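Side-chain contact in macrophage migration inhibitory factor (Oncomelania hupensis, PDB 6LR3), which belongs to the macrophage migration inhibitory factor family, whose small alpha/beta subunits assemble into trimers: residues 17-22 and 81-86. Numbering follows the deposited sequence.
Sequences VFFQAA and EDMFIE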
ATOM      1  N   VAL B  17      17.461 -14.907   6.053  1.00 17.90           N
ATOM      2  CA  VAL B  17      16.271 -15.722   5.674  1.00 19.53           C
ATOM      3  C   VAL B  17      15.216 -15.634   6.784  1.00 18.63           C
ATOM      4  O   VAL B  17      14.051 -15.825   6.457  1.00 21.58           O
ATOM      5  CB  VAL B  17      16.674 -17.192   5.419  1.00 24.30           C
ATOM      6  CG1 VAL B  17      17.568 -17.297   4.196  1.00 30.21           C
ATOM      7  CG2 VAL B  17      17.347 -17.809   6.626  1.00 23.25           C
ATOM      8  N   PHE B  18      15.612 -15.357   8.042  1.00 17.41           N
ATOM      9  CA  PHE B  18      14.673 -15.362   9.186  1.00 17.92           C
ATOM     10  C   PHE B  18      14.161 -13.950   9.462  1.00 16.53           C
ATOM     11  O   PHE B  18      13.451 -13.777  10.436  1.00 16.31           O
ATOM     12  CB  PHE B  18      15.282 -16.013  10.420  1.00 20.11           C
ATOM     13  CG  PHE B  18      16.471 -15.292  10.976  1.00 19.80           C
ATOM     14  CD1 PHE B  18      17.745 -15.490  10.481  1.00 21.17           C
ATOM     15  CD2 PHE B  18      16.303 -14.431  12.055  1.00 19.54           C
ATOM     16  CE1 PHE B  18      18.828 -14.871  11.086  1.00 21.52           C
ATOM     17  CE2 PHE B  18      17.385 -13.750  12.597  1.00 21.89           C
ATOM     18  CZ  PHE B  18      18.640 -13.984  12.113  1.00 20.66           C
ATOM     19  N   PHE B  19      14.447 -12.982   8.614  1.00 15.17           N
ATOM     20  CA  PHE B  19      14.030 -11.566   8.822  1.00 14.43           C
ATOM     21  C   PHE B  19      12.516 -11.490   9.024  1.00 15.33           C
ATOM     22  O   PHE B  19      12.085 -10.927  10.038  1.00 13.16           O
ATOM     23  CB  PHE B  19      14.475 -10.692   7.651  1.00 14.84           C
ATOM     24  CG  PHE B  19      13.977  -9.278   7.756  1.00 15.56           C
ATOM     25  CD1 PHE B  19      14.354  -8.423   8.767  1.00 16.19           C
ATOM     26  CD2 PHE B  19      13.053  -8.831   6.855  1.00 18.28           C
ATOM     27  CE1 PHE B  19      13.891  -7.120   8.817  1.00 18.67           C
ATOM     28  CE2 PHE B  19      12.686  -7.491   6.802  1.00 19.23           C
ATOM     29  CZ  PHE B  19      13.064  -6.657   7.825  1.00 17.97           C
ATOM     30  N   GLN B  20      11.717 -12.039   8.112  1.00 14.97           N
ATOM     31  CA  GLN B  20      10.244 -11.911   8.252  1.00 14.68           C
ATOM     32  C   GLN B  20       9.750 -12.639   9.511  1.00 14.12           C
ATOM     33  O   GLN B  20       8.854 -12.110  10.180  1.00 14.21           O
ATOM     34  CB  GLN B  20       9.516 -12.440   7.030  1.00 13.87           C
ATOM     35  CG  GLN B  20       9.560 -11.485   5.860  1.00 14.04           C
ATOM     36  CD  GLN B  20       9.267 -12.238   4.589  1.00 15.95           C
ATOM     37  OE1 GLN B  20      10.147 -12.993   4.123  1.00 16.02           O
ATOM     38  NE2 GLN B  20       8.047 -12.070   4.064  1.00 13.47           N
ATOM     39  N   ALA B  21      10.289 -13.810   9.827  1.00 14.25           N
ATOM     40  CA  ALA B  21       9.966 -14.560  11.061  1.00 14.56           C
ATOM     41  C   ALA B  21      10.311 -13.720  12.277  1.00 15.09           C
ATOM     42  O   ALA B  21       9.514 -13.659  13.226  1.00 14.17           O
ATOM     43  CB  ALA B  21      10.708 -15.880  11.076  1.00 15.82           C
ATOM     44  N   ALA B  22      11.477 -13.079  12.280  1.00 14.46           N
ATOM     45  CA  ALA B  22      11.949 -12.294  13.439  1.00 13.63           C
ATOM     46  C   ALA B  22      11.038 -11.086  13.606  1.00 14.25           C
ATOM     47  O   ALA B  22      10.657 -10.771  14.749  1.00 15.51           O
ATOM     48  CB  ALA B  22      13.400 -11.882  13.274  1.00 13.94           C
ATOM     49  N   GLU B  81      13.492  -0.078  13.632  1.00 16.05           N
ATOM     50  CA  GLU B  81      14.732   0.515  13.098  1.00 14.97           C
ATOM     51  C   GLU B  81      15.904  -0.382  13.492  1.00 15.21           C
ATOM     52  O   GLU B  81      16.733  -0.681  12.634  1.00 15.10           O
ATOM     53  CB  GLU B  81      14.951   1.915  13.645  1.00 15.64           C
ATOM     54  CG  GLU B  81      14.056   2.944  12.992  1.00 15.38           C
ATOM     55  CD  GLU B  81      14.178   4.292  13.711  1.00 18.76           C
ATOM     56  OE1 GLU B  81      14.807   4.322  14.805  1.00 18.56           O
ATOM     57  OE2 GLU B  81      13.672   5.283  13.152  1.00 17.32           O
ATOM     58  N   ASP B  82      15.966  -0.785  14.759  1.00 15.60           N
ATOM     59  CA  ASP B  82      17.128  -1.591  15.224  1.00 15.29           C
ATOM     60  C   ASP B  82      17.214  -2.880  14.392  1.00 14.85           C
ATOM     61  O   ASP B  82      18.341  -3.288  14.017  1.00 15.20           O
ATOM     62  CB  ASP B  82      17.033  -1.914  16.705  1.00 15.53           C
ATOM     63  CG  ASP B  82      17.266  -0.738  17.624  1.00 18.97           C
ATOM     64  OD1 ASP B  82      17.607   0.349  17.159  1.00 18.14           O
ATOM     65  OD2 ASP B  82      17.086  -0.940  18.812  1.00 22.30           O
ATOM     66  N   MET B  83      16.073  -3.530  14.158  1.00 16.53           N
ATOM     67  CA  MET B  83      16.054  -4.784  13.379  1.00 15.18           C
ATOM     68  C   MET B  83      16.437  -4.481  11.929  1.00 15.40           C
ATOM     69  O   MET B  83      17.151  -5.273  11.338  1.00 14.89           O
ATOM     70  CB  MET B  83      14.667  -5.442  13.453  1.00 16.63           C
ATOM     71  CG  MET B  83      14.673  -6.775  12.831  1.00 17.53           C
ATOM     72  SD  MET B  83      13.162  -7.673  13.201  1.00 20.97           S
ATOM     73  CE  MET B  83      13.300  -7.984  14.950  1.00 24.77           C
ATOM     74  N   PHE B  84      15.968  -3.383  11.347  1.00 15.24           N
ATOM     75  CA  PHE B  84      16.297  -3.025   9.946  1.00 14.64           C
ATOM     76  C   PHE B  84      17.772  -2.714   9.834  1.00 14.39           C
ATOM     77  O   PHE B  84      18.392  -3.079   8.851  1.00 16.35           O
ATOM     78  CB  PHE B  84      15.491  -1.812   9.476  1.00 14.47           C
ATOM     79  CG  PHE B  84      14.002  -2.027   9.404  1.00 16.58           C
ATOM     80  CD1 PHE B  84      13.435  -3.289   9.359  1.00 16.10           C
ATOM     81  CD2 PHE B  84      13.161  -0.929   9.377  1.00 15.12           C
ATOM     82  CE1 PHE B  84      12.051  -3.438   9.307  1.00 18.08           C
ATOM     83  CE2 PHE B  84      11.787  -1.081   9.289  1.00 15.42           C
ATOM     84  CZ  PHE B  84      11.239  -2.330   9.201  1.00 15.64           C
ATOM     85  N   ILE B  85      18.322  -1.997  10.814  1.00 15.11           N
ATOM     86  CA  ILE B  85      19.774  -1.668  10.828  1.00 15.98           C
ATOM     87  C   ILE B  85      20.556  -2.994  10.846  1.00 15.57           C
ATOM     88  O   ILE B  85      21.436  -3.171  10.020  1.00 17.43           O
ATOM     89  CB  ILE B  85      20.090  -0.765  12.033  1.00 17.03           C
ATOM     90  CG1 ILE B  85      19.509   0.640  11.847  1.00 16.93           C
ATOM     91  CG2 ILE B  85      21.588  -0.741  12.316  1.00 18.24           C
ATOM     92  CD1 ILE B  85      19.347   1.435  13.137  1.00 18.29           C
ATOM     93  N   GLU B  86      20.187  -3.918  11.731  1.00 16.21           N
ATOM     94  CA  GLU B  86      20.956  -5.167  11.919  1.00 19.02           C
ATOM     95  C   GLU B  86      20.812  -6.051  10.686  1.00 16.76           C
ATOM     96  O   GLU B  86      21.817  -6.599  10.222  1.00 19.29           O
ATOM     97  CB  GLU B  86      20.457  -5.868  13.185  1.00 21.65           C
ATOM     98  CG  GLU B  86      21.141  -7.171  13.444  1.00 25.29           C
ATOM     99  CD  GLU B  86      21.126  -7.423  14.927  1.00 27.96           C
ATOM    100  OE1 GLU B  86      19.987  -7.475  15.460  1.00 32.29           O
ATOM    101  OE2 GLU B  86      22.216  -7.451  15.525  1.00 27.23           O
TER
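Ala-22, which packs against Met-83, donates its backbone N to O of the N-cap residue Phe-18 at 2.8 Å, closing the first turn of helix 19-31. This turn packs beside the C-terminal part of helix 70-88, the two forming the antiparallel helix pair that lies on the beta-sheet in the MIF fold. The interface is largely apolar and is built from Phe-19 and Ala-22 on one helix and Met-83 and Phe-84 on the other. With CG anti to the backbone nitrogen (chi1 175°), the Phe-19 ring reaches across to the other helix, and its CZ comes within 3.7 Å of Phe-84 CE1. The two rings meet rim to rim rather than stacking: Phe-84 CD1 lies in the plane of the Phe-19 ring at its edge, 3.9 Å from CE1 of Phe-19. Beneath them is the sheet, where Phe-19 rests on Leu-42 and Phe-84 on Val-58 and Ala-60. His-87 also meets the Phe-19 ring. The Met-83 side chain crosses Phe-19 at a slant, its CG 4.1 Å from Phe-19 CE1. Its sulfur makes an oblique Met-aromatic contact, with SD 5.4 Å from the centroid of the Phe-19 ring and 54° off the ring normal. SD also sits 4.2 Å from Ala-22 CB. A bend about the CG-SD bond (chi3 -68°) turns the terminal methyl CE of Met-83 to 3.8 Å from O of Ala-22.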